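Local structure of DNA polymerase III subunit beta (Deinococcus radiodurans, 4TRT) at residues 155-160 with 186-191; 163-168 with 178-183; 41-46 with 60-65. The protein probably tethers DNA polymerases and other proteins to DNA as a ring-shaped head-to-tail homodimer, thereby conferring processivity on replication. All blocks are in the same frame, centred on the assembly; numbering follows the deposited sequence.

How the contacts relate
Contact 3 comes first along the chain, in the N-terminal domain of the clamp; contacts 1 and 2 follow in the central domain, with contact 2 nested inside the loop that contact 1 closes. Contacts 1 and 2 have centres 10 Å apart and belong to one antiparallel sheet, in which strands 189-192, 155-161, 164-170 and 175-181 lie in that order. The pairing of 155-161 with 164-170 lies between them and joins them, through backbone bonds such as Glu159 N to Arg166 O. Contact 3 lies about 35 Å and 37 Å, centre to centre, from contacts 1 and 2. It joins strands 42-48 and 61-63 of two other sheets, so the set samples two of the ring's domains.

Contact 1 of 3, residues 155-160 with 186-191; sequences GIKLEH and GKNLII
Ile156 with Ile191 and Leu158 with Leu189 form two antiparallel hydrogen-bonded pairs, each closed by a reciprocal pair of backbone bonds. Ile156 N to Ile191 O and Leu158 N to Leu189 O are both 2.8 Å, and the return bond from Leu189 N to Leu158 O is longer at 3.1 Å. Between them Lys157 faces Ile190 in a non-hydrogen-bonded pair.

Apolar contact lies on the face of Ile156, Leu158, Leu189 and Ile191. Leu158 and Leu189 run side by side, CD2 to CD1 at 4.1 Å; Val196 and Phe210 pack against this face.

Polar groups share the other face with Ile190. The Asn188 amide reaches across, ND2 3.6 Å from Lys157 CE and OD1 3.5 Å from Glu159 CA, its plane 17° from the Glu159 carboxylate. The salt bridge from Lys157 NZ to Glu159 OE2, 2.8 Å, runs along one strand between residues two apart and does not cross the contact. Tyr238 also bonds OE2, and His161 holds OE1. Before strand 189-192 begins, Gly186 CA makes a CH-pi contact over one face of the His160 ring, offset toward the rim, 4.2 Å from its centroid.

One face is thus wholly apolar; the other mixes Ile190 with charged groups.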
ATOM      1  N   GLY A 155      -3.252 -27.954   7.833  1.00 36.81           N
ATOM      2  CA  GLY A 155      -4.326 -27.351   8.619  1.00 36.56           C
ATOM      3  C   GLY A 155      -3.931 -26.991  10.038  1.00 35.90           C
ATOM      4  O   GLY A 155      -2.796 -27.230  10.466  1.00 38.69           O
ATOM      5  N   ILE A 156      -4.860 -26.366  10.751  1.00 35.16           N
ATOM      6  CA  ILE A 156      -4.640 -25.985  12.131  1.00 34.53           C
ATOM      7  C   ILE A 156      -5.496 -26.907  13.016  1.00 35.93           C
ATOM      8  O   ILE A 156      -6.716 -27.022  12.815  1.00 34.49           O
ATOM      9  CB  ILE A 156      -5.018 -24.506  12.397  1.00 34.46           C
ATOM     10  CG1 ILE A 156      -4.007 -23.520  11.799  1.00 35.99           C
ATOM     11  CG2 ILE A 156      -5.043 -24.251  13.902  1.00 33.10           C
ATOM     12  CD1 ILE A 156      -3.810 -23.600  10.317  1.00 37.24           C
ATOM     13  N   LYS A 157      -4.868 -27.557  13.995  1.00 33.32           N
ATOM     14  CA  LYS A 157      -5.600 -28.423  14.905  1.00 35.00           C
ATOM     15  C   LYS A 157      -6.265 -27.579  15.985  1.00 36.10           C
ATOM     16  O   LYS A 157      -5.651 -26.672  16.511  1.00 34.99           O
ATOM     17  CB  LYS A 157      -4.685 -29.440  15.584  1.00 35.77           C
ATOM     18  CG  LYS A 157      -5.446 -30.563  16.301  1.00 37.78           C
ATOM     19  CD  LYS A 157      -4.544 -31.296  17.272  1.00 39.93           C
ATOM     20  CE  LYS A 157      -5.160 -32.564  17.857  1.00 43.40           C
ATOM     21  NZ  LYS A 157      -4.298 -33.059  18.963  1.00 43.67           N
ATOM     22  N   LEU A 158      -7.522 -27.892  16.294  1.00 36.77           N
ATOM     23  CA  LEU A 158      -8.192 -27.355  17.475  1.00 37.84           C
ATOM     24  C   LEU A 158      -8.442 -28.503  18.454  1.00 38.75           C
ATOM     25  O   LEU A 158      -9.018 -29.524  18.079  1.00 42.05           O
ATOM     26  CB  LEU A 158      -9.512 -26.696  17.076  1.00 39.95           C
ATOM     27  CG  LEU A 158     -10.344 -26.154  18.250  1.00 44.37           C
ATOM     28  CD1 LEU A 158      -9.611 -24.985  18.887  1.00 43.33           C
ATOM     29  CD2 LEU A 158     -11.728 -25.708  17.809  1.00 46.20           C
ATOM     30  N   GLU A 159      -7.990 -28.338  19.695  1.00 40.88           N
ATOM     31  CA  GLU A 159      -8.179 -29.313  20.770  1.00 43.40           C
ATOM     32  C   GLU A 159      -9.037 -28.705  21.860  1.00 46.10           C
ATOM     33  O   GLU A 159      -8.839 -27.536  22.210  1.00 45.26           O
ATOM     34  CB  GLU A 159      -6.848 -29.630  21.451  1.00 45.67           C
ATOM     35  CG  GLU A 159      -5.829 -30.380  20.641  1.00 45.35           C
ATOM     36  CD  GLU A 159      -4.505 -30.533  21.373  1.00 45.40           C
ATOM     37  OE1 GLU A 159      -4.416 -30.215  22.573  1.00 47.27           O
ATOM     38  OE2 GLU A 159      -3.532 -30.979  20.741  1.00 45.51           O
ATOM     39  N   HIS A 160      -9.949 -29.493  22.425  1.00 48.14           N
ATOM     40  CA  HIS A 160     -10.705 -29.075  23.612  1.00 53.21           C
ATOM     41  C   HIS A 160     -10.225 -29.781  24.857  1.00 57.58           C
ATOM     42  O   HIS A 160      -9.936 -30.980  24.828  1.00 58.99           O
ATOM     43  CB  HIS A 160     -12.195 -29.295  23.411  1.00 55.26           C
ATOM     44  CG  HIS A 160     -12.838 -28.244  22.547  1.00 55.41           C
ATOM     45  ND1 HIS A 160     -12.917 -28.350  21.206  1.00 57.09           N
ATOM     46  CD2 HIS A 160     -13.425 -27.030  22.883  1.00 55.34           C
ATOM     47  CE1 HIS A 160     -13.536 -27.261  20.715  1.00 56.32           C
ATOM     48  NE2 HIS A 160     -13.846 -26.457  21.744  1.00 54.89           N
ATOM     49  N   GLY A 186     -15.885 -30.372  23.393  1.00 69.21           N
ATOM     50  CA  GLY A 186     -16.130 -30.580  21.964  1.00 66.12           C
ATOM     51  C   GLY A 186     -15.119 -31.521  21.356  1.00 61.97           C
ATOM     52  O   GLY A 186     -14.300 -32.094  22.056  1.00 60.18           O
ATOM     53  N   LYS A 187     -15.163 -31.693  20.045  1.00 59.10           N
ATOM     54  CA  LYS A 187     -14.239 -32.645  19.436  1.00 58.23           C
ATOM     55  C   LYS A 187     -13.076 -31.962  18.723  1.00 52.39           C
ATOM     56  O   LYS A 187     -13.170 -30.807  18.305  1.00 52.34           O
ATOM     57  CB  LYS A 187     -14.957 -33.625  18.507  1.00 61.20           C
ATOM     58  CG  LYS A 187     -15.545 -33.034  17.243  1.00 60.12           C
ATOM     59  CD  LYS A 187     -16.065 -34.132  16.332  1.00 62.57           C
ATOM     60  CE  LYS A 187     -16.487 -33.579  14.987  1.00 62.16           C
ATOM     61  NZ  LYS A 187     -17.069 -34.667  14.154  1.00 64.65           N
ATOM     62  N   ASN A 188     -11.987 -32.705  18.582  1.00 49.69           N
ATOM     63  CA  ASN A 188     -10.822 -32.207  17.894  1.00 49.15           C
ATOM     64  C   ASN A 188     -11.102 -32.074  16.406  1.00 45.95           C
ATOM     65  O   ASN A 188     -11.739 -32.947  15.807  1.00 41.85           O
ATOM     66  CB  ASN A 188      -9.604 -33.091  18.135  1.00 50.91           C
ATOM     67  CG  ASN A 188      -9.113 -33.029  19.568  1.00 52.39           C
ATOM     68  OD1 ASN A 188      -9.744 -32.409  20.439  1.00 56.54           O
ATOM     69  ND2 ASN A 188      -8.002 -33.692  19.826  1.00 51.54           N
ATOM     70  N   LEU A 189     -10.637 -30.962  15.847  1.00 42.94           N
ATOM     71  CA  LEU A 189     -10.877 -30.570  14.457  1.00 43.29           C
ATOM     72  C   LEU A 189      -9.543 -30.166  13.835  1.00 40.25           C
ATOM     73  O   LEU A 189      -8.662 -29.696  14.539  1.00 40.92           O
ATOM     74  CB  LEU A 189     -11.803 -29.349  14.404  1.00 44.07           C
ATOM     75  CG  LEU A 189     -13.187 -29.455  15.055  1.00 46.14           C
ATOM     76  CD1 LEU A 189     -13.831 -28.087  15.153  1.00 47.41           C
ATOM     77  CD2 LEU A 189     -14.086 -30.410  14.293  1.00 48.71           C
ATOM     78  N   ILE A 190      -9.405 -30.365  12.529  1.00 38.87           N
ATOM     79  CA  ILE A 190      -8.293 -29.818  11.768  1.00 37.11           C
ATOM     80  C   ILE A 190      -8.883 -28.953  10.665  1.00 36.07           C
ATOM     81  O   ILE A 190      -9.589 -29.454   9.788  1.00 34.51           O
ATOM     82  CB  ILE A 190      -7.392 -30.898  11.144  1.00 39.65           C
ATOM     83  CG1 ILE A 190      -6.884 -31.867  12.233  1.00 41.50           C
ATOM     84  CG2 ILE A 190      -6.240 -30.224  10.397  1.00 38.64           C
ATOM     85  CD1 ILE A 190      -6.202 -33.107  11.693  1.00 42.82           C
ATOM     86  N   ILE A 191      -8.595 -27.651  10.726  1.00 34.38           N
ATOM     87  CA  ILE A 191      -9.170 -26.655   9.823  1.00 36.22           C
ATOM     88  C   ILE A 191      -8.141 -26.261   8.749  1.00 35.83           C
ATOM     89  O   ILE A 191      -7.033 -25.894   9.085  1.00 36.07           O
ATOM     90  CB  ILE A 191      -9.569 -25.372  10.601  1.00 38.79           C
ATOM     91  CG1 ILE A 191     -10.429 -25.706  11.820  1.00 43.25           C
ATOM     92  CG2 ILE A 191     -10.262 -24.361   9.689  1.00 38.57           C
ATOM     93  CD1 ILE A 191     -11.775 -26.280  11.477  1.00 47.18           C
TER

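Contact 2 of 3, residues 163-168 with 178-183; sequences ESARVV and RDFPAS
Arg166 and Asp179 lie side by side in a non-hydrogen-bonded pair and join in a two-pronged salt bridge. NE donates to Asp179 OD1 at 2.8 Å and NH2 to Asp179 OD2 at 3.0 Å, each along a nearly straight N-H. Both acceptors lie close to the guanidinium plane, and OD2 uses its syn lone pair, while OD1 is met on the syn side but somewhat out of the carboxylate plane. The two groups are nearly coplanar, 28° apart. A bend at chi3 of Arg166 (-76°) swings this edge toward the aspartate, and two bonds fix the carboxylate's rotation. The remaining nitrogen, NH1, bonds Tyr238 OH and has a weak, long ion pair with Glu239.

Backbone donors and acceptors are matched in the flanking pairs. Ala165 N reaches Phe180 O at 2.8 Å, and Phe180 N returns to Ala165 O at 2.9 Å. Val167 and Arg178 exchange a second reciprocal pair, both bonds 3.0 Å. Beyond Pro181, whose nitrogen has no hydrogen to give, Ala182 N bonds Glu163 O at 3.2 Å, less regularly because it comes from well above the carbonyl plane.

On the opposite face, Phe180 has CG between its backbone N and carbonyl carbon (chi1 61°), which folds the ring back under the neighbouring strand. Ala165 CB sits over one ring face, offset toward the rim and 3.6 Å from CZ. The Ala182 methyl meets the same CB.

The Arg178 guanidinium leaves the contact to bond Ser139 and the Gly351 carbonyl. The hairpin of strands 164-170 and 175-181 thus lies with Phe180 and Val167 against Ala136 of helix 130-140; strand 155-161 pairs with the outer edge of strand 164-170, and strand 353-357 with that of strand 175-181.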
ATOM      1  N   GLU A 163     -12.108 -26.642  30.508  1.00 75.90           N
ATOM      2  CA  GLU A 163     -12.151 -25.196  30.744  1.00 76.33           C
ATOM      3  C   GLU A 163     -11.348 -24.394  29.704  1.00 71.98           C
ATOM      4  O   GLU A 163     -11.425 -23.166  29.667  1.00 71.16           O
ATOM      5  CB  GLU A 163     -11.619 -24.861  32.143  1.00 81.10           C
ATOM      6  CG  GLU A 163     -12.458 -25.395  33.295  1.00 85.95           C
ATOM      7  CD  GLU A 163     -11.832 -25.122  34.656  1.00 90.95           C
ATOM      8  OE1 GLU A 163     -10.780 -24.449  34.716  1.00 90.89           O
ATOM      9  OE2 GLU A 163     -12.391 -25.583  35.672  1.00 93.43           O
ATOM     10  N   SER A 164     -10.569 -25.073  28.867  1.00 67.52           N
ATOM     11  CA  SER A 164      -9.752 -24.367  27.872  1.00 61.85           C
ATOM     12  C   SER A 164      -9.615 -25.169  26.587  1.00 57.72           C
ATOM     13  O   SER A 164      -9.960 -26.353  26.523  1.00 59.60           O
ATOM     14  CB  SER A 164      -8.367 -24.019  28.456  1.00 63.45           C
ATOM     15  OG  SER A 164      -7.425 -25.047  28.230  1.00 62.99           O
ATOM     16  N   ALA A 165      -9.136 -24.486  25.559  1.00 49.51           N
ATOM     17  CA  ALA A 165      -8.919 -25.080  24.259  1.00 46.30           C
ATOM     18  C   ALA A 165      -7.528 -24.675  23.758  1.00 43.74           C
ATOM     19  O   ALA A 165      -6.883 -23.792  24.335  1.00 39.61           O
ATOM     20  CB  ALA A 165      -9.989 -24.599  23.296  1.00 46.08           C
ATOM     21  N   ARG A 166      -7.089 -25.302  22.674  1.00 40.08           N
ATOM     22  CA  ARG A 166      -5.755 -25.071  22.145  1.00 39.88           C
ATOM     23  C   ARG A 166      -5.778 -25.167  20.633  1.00 39.41           C
ATOM     24  O   ARG A 166      -6.450 -26.043  20.075  1.00 40.98           O
ATOM     25  CB  ARG A 166      -4.798 -26.127  22.702  1.00 41.52           C
ATOM     26  CG  ARG A 166      -3.459 -26.201  21.995  1.00 40.51           C
ATOM     27  CD  ARG A 166      -2.568 -27.245  22.637  1.00 42.26           C
ATOM     28  NE  ARG A 166      -2.022 -26.765  23.884  1.00 43.55           N
ATOM     29  CZ  ARG A 166      -0.999 -27.312  24.521  1.00 45.52           C
ATOM     30  NH1 ARG A 166      -0.402 -28.402  24.047  1.00 46.53           N
ATOM     31  NH2 ARG A 166      -0.571 -26.761  25.642  1.00 47.08           N
ATOM     32  N   VAL A 167      -5.054 -24.269  19.965  1.00 35.82           N
ATOM     33  CA  VAL A 167      -4.796 -24.432  18.533  1.00 34.85           C
ATOM     34  C   VAL A 167      -3.322 -24.694  18.315  1.00 33.52           C
ATOM     35  O   VAL A 167      -2.482 -24.158  19.031  1.00 30.93           O
ATOM     36  CB  VAL A 167      -5.234 -23.231  17.665  1.00 35.88           C
ATOM     37  CG1 VAL A 167      -6.753 -23.202  17.527  1.00 36.98           C
ATOM     38  CG2 VAL A 167      -4.668 -21.928  18.217  1.00 35.00           C
ATOM     39  N   VAL A 168      -3.029 -25.531  17.322  1.00 32.66           N
ATOM     40  CA  VAL A 168      -1.668 -25.960  17.038  1.00 33.85           C
ATOM     41  C   VAL A 168      -1.455 -26.014  15.526  1.00 34.46           C
ATOM     42  O   VAL A 168      -2.311 -26.521  14.785  1.00 34.08           O
ATOM     43  CB  VAL A 168      -1.381 -27.363  17.624  1.00 35.28           C
ATOM     44  CG1 VAL A 168       0.107 -27.716  17.532  1.00 34.57           C
ATOM     45  CG2 VAL A 168      -1.859 -27.470  19.065  1.00 35.72           C
ATOM     46  N   ARG A 178      -1.212 -22.035  20.796  1.00 35.07           N
ATOM     47  CA  ARG A 178      -1.814 -21.078  21.704  1.00 36.42           C
ATOM     48  C   ARG A 178      -3.006 -21.696  22.430  1.00 38.85           C
ATOM     49  O   ARG A 178      -3.912 -22.232  21.788  1.00 37.09           O
ATOM     50  CB  ARG A 178      -2.236 -19.805  20.982  1.00 37.60           C
ATOM     51  CG  ARG A 178      -2.660 -18.709  21.963  1.00 41.17           C
ATOM     52  CD  ARG A 178      -2.167 -17.334  21.562  1.00 42.30           C
ATOM     53  NE  ARG A 178      -2.307 -16.385  22.664  1.00 43.91           N
ATOM     54  CZ  ARG A 178      -1.917 -15.116  22.620  1.00 44.77           C
ATOM     55  NH1 ARG A 178      -1.338 -14.621  21.535  1.00 44.11           N
ATOM     56  NH2 ARG A 178      -2.090 -14.342  23.684  1.00 47.91           N
ATOM     57  N   ASP A 179      -2.962 -21.639  23.756  1.00 42.15           N
ATOM     58  CA  ASP A 179      -4.056 -22.050  24.646  1.00 45.77           C
ATOM     59  C   ASP A 179      -4.932 -20.846  24.895  1.00 47.75           C
ATOM     60  O   ASP A 179      -4.424 -19.731  25.021  1.00 49.60           O
ATOM     61  CB  ASP A 179      -3.508 -22.549  25.995  1.00 47.57           C
ATOM     62  CG  ASP A 179      -2.836 -23.905  25.890  1.00 48.97           C
ATOM     63  OD1 ASP A 179      -3.419 -24.820  25.271  1.00 50.48           O
ATOM     64  OD2 ASP A 179      -1.710 -24.069  26.399  1.00 51.79           O
ATOM     65  N   PHE A 180      -6.244 -21.066  24.966  1.00 48.44           N
ATOM     66  CA  PHE A 180      -7.190 -19.990  25.220  1.00 50.76           C
ATOM     67  C   PHE A 180      -8.447 -20.497  25.963  1.00 52.38           C
ATOM     68  O   PHE A 180      -8.757 -21.683  25.900  1.00 51.50           O
ATOM     69  CB  PHE A 180      -7.547 -19.304  23.893  1.00 47.88           C
ATOM     70  CG  PHE A 180      -8.199 -20.213  22.882  1.00 45.12           C
ATOM     71  CD1 PHE A 180      -7.441 -21.052  22.087  1.00 44.02           C
ATOM     72  CD2 PHE A 180      -9.582 -20.206  22.711  1.00 47.71           C
ATOM     73  CE1 PHE A 180      -8.039 -21.889  21.153  1.00 43.73           C
ATOM     74  CE2 PHE A 180     -10.191 -21.039  21.776  1.00 44.24           C
ATOM     75  CZ  PHE A 180      -9.418 -21.879  20.994  1.00 43.44           C
ATOM     76  N   PRO A 181      -9.163 -19.605  26.683  1.00 57.61           N
ATOM     77  CA  PRO A 181     -10.393 -20.014  27.388  1.00 59.84           C
ATOM     78  C   PRO A 181     -11.474 -20.579  26.463  1.00 60.78           C
ATOM     79  O   PRO A 181     -11.688 -20.068  25.360  1.00 57.09           O
ATOM     80  CB  PRO A 181     -10.889 -18.712  28.036  1.00 62.85           C
ATOM     81  CG  PRO A 181      -9.703 -17.811  28.078  1.00 62.60           C
ATOM     82  CD  PRO A 181      -8.846 -18.183  26.911  1.00 59.01           C
ATOM     83  N   ALA A 182     -12.155 -21.623  26.920  1.00 65.97           N
ATOM     84  CA  ALA A 182     -13.206 -22.249  26.127  1.00 69.57           C
ATOM     85  C   ALA A 182     -14.376 -22.683  27.016  1.00 78.11           C
ATOM     86  O   ALA A 182     -14.190 -23.047  28.182  1.00 79.49           O
ATOM     87  CB  ALA A 182     -12.644 -23.434  25.355  1.00 68.17           C
ATOM     88  N   SER A 183     -15.586 -22.601  26.469  1.00 84.53           N
ATOM     89  CA  SER A 183     -16.755 -23.223  27.087  1.00 92.29           C
ATOM     90  C   SER A 183     -16.749 -24.609  26.470  1.00 92.95           C
ATOM     91  O   SER A 183     -17.409 -24.871  25.461  1.00 96.21           O
ATOM     92  CB  SER A 183     -18.033 -22.443  26.774  1.00 93.98           C
ATOM     93  OG  SER A 183     -19.104 -22.861  27.602  1.00100.01           O
TER

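Contact 3 of 3, residues 41-46 with 60-65; sequences GGLTLS and AEVQQP
Ala60 points its methyl almost straight at the branch point of Leu43, CB to CG 4.1 Å, and the same methyl rests 3.8 Å from Gly42 CA. Leu43 meets it because CG is anti to its own carbonyl carbon, beside the backbone N (chi1 -46°); this torsion turns the isobutyl group toward segment 60-65, although the CB itself leaves the strand in another direction. Val62, two residues beyond Ala60, is directed to the same side. Its CG2, anti to the carbonyl carbon and beside the backbone N, comes to 4.3 Å from Leu43 CD2 and passes Gly42 O at 4.1 Å. The two neighbours thus divide the leucine between them: CG meets Ala60 CB, and CD2 meets Val62 CG2. Glu61, between the two inward residues, points away, the alternation expected of an extended chain.

These side chains meet where the polypeptide changes sheets. Strand 52-59 pairs with strand 42-48 in one antiparallel sheet, whereas strand 61-63 pairs with strand 2-7 at the margin of another, both within the N-terminal domain of the beta-clamp fold. Accordingly, Leu43 and Val62 both touch Ala4 of strand 2-7, and Ala60 touches Val6 there.

The backbones of the two segments are tied by one hydrogen bond, Ala60 N to Gly41 O at 3.1 Å, with a nearly straight N-H (170°). Gly41 O also lies 3.0 Å from Ala60 O, but both are acceptors and no bond results. Gly42 brings the chain close, its CA 3.5 Å from Ala60 N, with phi at 159°, a conformation available to it because it carries no CB, which would press on the carbonyl of Gly41 and also come up against Ala60 N.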
ATOM      1  N   GLY A  41     -37.074  -8.834   8.397  1.00 67.33           N
ATOM      2  CA  GLY A  41     -36.040  -8.340   9.316  1.00 63.46           C
ATOM      3  C   GLY A  41     -34.817  -7.735   8.654  1.00 55.83           C
ATOM      4  O   GLY A  41     -34.103  -6.926   9.256  1.00 51.27           O
ATOM      5  N   GLY A  42     -34.573  -8.103   7.407  1.00 52.82           N
ATOM      6  CA  GLY A  42     -33.432  -7.568   6.707  1.00 48.12           C
ATOM      7  C   GLY A  42     -32.975  -8.385   5.522  1.00 45.86           C
ATOM      8  O   GLY A  42     -33.740  -9.153   4.930  1.00 48.39           O
ATOM      9  N   LEU A  43     -31.717  -8.165   5.172  1.00 44.04           N
ATOM     10  CA  LEU A  43     -31.092  -8.742   4.003  1.00 44.58           C
ATOM     11  C   LEU A  43     -30.069  -9.773   4.468  1.00 44.23           C
ATOM     12  O   LEU A  43     -29.282  -9.507   5.374  1.00 43.07           O
ATOM     13  CB  LEU A  43     -30.357  -7.666   3.198  1.00 45.52           C
ATOM     14  CG  LEU A  43     -31.018  -6.315   2.884  1.00 47.05           C
ATOM     15  CD1 LEU A  43     -29.945  -5.309   2.510  1.00 47.89           C
ATOM     16  CD2 LEU A  43     -32.035  -6.414   1.772  1.00 49.31           C
ATOM     17  N   THR A  44     -30.061 -10.928   3.818  1.00 42.61           N
ATOM     18  CA  THR A  44     -28.999 -11.909   4.007  1.00 43.72           C
ATOM     19  C   THR A  44     -28.164 -11.917   2.734  1.00 41.54           C
ATOM     20  O   THR A  44     -28.670 -12.208   1.657  1.00 42.37           O
ATOM     21  CB  THR A  44     -29.591 -13.292   4.317  1.00 44.83           C
ATOM     22  OG1 THR A  44     -30.330 -13.199   5.532  1.00 45.07           O
ATOM     23  CG2 THR A  44     -28.508 -14.366   4.500  1.00 44.98           C
ATOM     24  N   LEU A  45     -26.896 -11.547   2.881  1.00 39.75           N
ATOM     25  CA  LEU A  45     -25.934 -11.491   1.788  1.00 38.32           C
ATOM     26  C   LEU A  45     -25.104 -12.772   1.821  1.00 39.49           C
ATOM     27  O   LEU A  45     -24.536 -13.104   2.863  1.00 37.58           O
ATOM     28  CB  LEU A  45     -25.003 -10.283   1.974  1.00 40.27           C
ATOM     29  CG  LEU A  45     -25.621  -8.913   2.291  1.00 43.06           C
ATOM     30  CD1 LEU A  45     -24.562  -7.885   2.664  1.00 41.15           C
ATOM     31  CD2 LEU A  45     -26.432  -8.410   1.108  1.00 43.31           C
ATOM     32  N   SER A  46     -25.015 -13.491   0.701  1.00 35.72           N
ATOM     33  CA  SER A  46     -24.258 -14.729   0.712  1.00 37.93           C
ATOM     34  C   SER A  46     -23.498 -14.998  -0.595  1.00 38.72           C
ATOM     35  O   SER A  46     -23.829 -14.454  -1.671  1.00 35.74           O
ATOM     36  CB  SER A  46     -25.176 -15.901   1.088  1.00 39.32           C
ATOM     37  OG  SER A  46     -25.990 -16.294  -0.002  1.00 42.40           O
ATOM     38  N   ALA A  60     -32.606  -4.474   8.051  1.00 37.00           N
ATOM     39  CA  ALA A  60     -33.212  -3.570   7.091  1.00 36.54           C
ATOM     40  C   ALA A  60     -34.714  -3.632   7.188  1.00 38.30           C
ATOM     41  O   ALA A  60     -35.273  -4.600   7.699  1.00 38.92           O
ATOM     42  CB  ALA A  60     -32.785  -3.959   5.670  1.00 35.16           C
ATOM     43  N   GLU A  61     -35.378  -2.607   6.668  1.00 39.42           N
ATOM     44  CA  GLU A  61     -36.815  -2.660   6.510  1.00 42.61           C
ATOM     45  C   GLU A  61     -37.097  -2.996   5.067  1.00 40.89           C
ATOM     46  O   GLU A  61     -36.669  -2.274   4.176  1.00 41.03           O
ATOM     47  CB  GLU A  61     -37.448  -1.333   6.919  1.00 45.68           C
ATOM     48  CG  GLU A  61     -37.040  -1.014   8.348  1.00 50.82           C
ATOM     49  CD  GLU A  61     -37.989  -0.098   9.078  1.00 54.39           C
ATOM     50  OE1 GLU A  61     -38.883   0.482   8.421  1.00 58.09           O
ATOM     51  OE2 GLU A  61     -37.838   0.025  10.323  1.00 58.89           O
ATOM     52  N   VAL A  62     -37.819  -4.091   4.850  1.00 41.63           N
ATOM     53  CA  VAL A  62     -38.063  -4.610   3.514  1.00 41.74           C
ATOM     54  C   VAL A  62     -39.570  -4.760   3.254  1.00 43.79           C
ATOM     55  O   VAL A  62     -40.312  -5.220   4.119  1.00 41.33           O
ATOM     56  CB  VAL A  62     -37.405  -5.986   3.318  1.00 43.44           C
ATOM     57  CG1 VAL A  62     -37.617  -6.465   1.886  1.00 43.05           C
ATOM     58  CG2 VAL A  62     -35.902  -5.949   3.635  1.00 41.34           C
ATOM     59  N   GLN A  63     -40.016  -4.369   2.059  1.00 43.54           N
ATOM     60  CA  GLN A  63     -41.379  -4.661   1.624  1.00 46.05           C
ATOM     61  C   GLN A  63     -41.321  -5.566   0.393  1.00 44.84           C
ATOM     62  O   GLN A  63     -40.425  -5.433  -0.448  1.00 41.33           O
ATOM     63  CB  GLN A  63     -42.176  -3.383   1.324  1.00 50.82           C
ATOM     64  CG  GLN A  63     -41.564  -2.526   0.230  1.00 51.95           C
ATOM     65  CD  GLN A  63     -42.572  -1.568  -0.393  1.00 56.09           C
ATOM     66  OE1 GLN A  63     -43.224  -0.792   0.314  1.00 58.83           O
ATOM     67  NE2 GLN A  63     -42.694  -1.611  -1.725  1.00 53.41           N
ATOM     68  N   GLN A  64     -42.282  -6.473   0.298  1.00 45.47           N
ATOM     69  CA  GLN A  64     -42.407  -7.397  -0.829  1.00 47.10           C
ATOM     70  C   GLN A  64     -41.076  -8.118  -1.117  1.00 46.65           C
ATOM     71  O   GLN A  64     -40.501  -7.971  -2.200  1.00 44.96           O
ATOM     72  CB  GLN A  64     -42.970  -6.653  -2.055  1.00 47.97           C
ATOM     73  CG  GLN A  64     -44.371  -6.091  -1.823  1.00 50.84           C
ATOM     74  CD  GLN A  64     -44.842  -5.119  -2.907  1.00 52.82           C
ATOM     75  OE1 GLN A  64     -44.469  -5.235  -4.066  1.00 53.00           O
ATOM     76  NE2 GLN A  64     -45.687  -4.171  -2.525  1.00 53.66           N
ATOM     77  N   PRO A  65     -40.583  -8.903  -0.129  1.00 47.03           N
ATOM     78  CA  PRO A  65     -39.269  -9.524  -0.254  1.00 46.87           C
ATOM     79  C   PRO A  65     -39.145 -10.429  -1.485  1.00 47.30           C
ATOM     80  O   PRO A  65     -40.087 -11.125  -1.856  1.00 46.33           O
ATOM     81  CB  PRO A  65     -39.127 -10.337   1.047  1.00 47.51           C
ATOM     82  CG  PRO A  65     -40.504 -10.523   1.556  1.00 50.13           C
ATOM     83  CD  PRO A  65     -41.259  -9.304   1.119  1.00 49.88           C
TER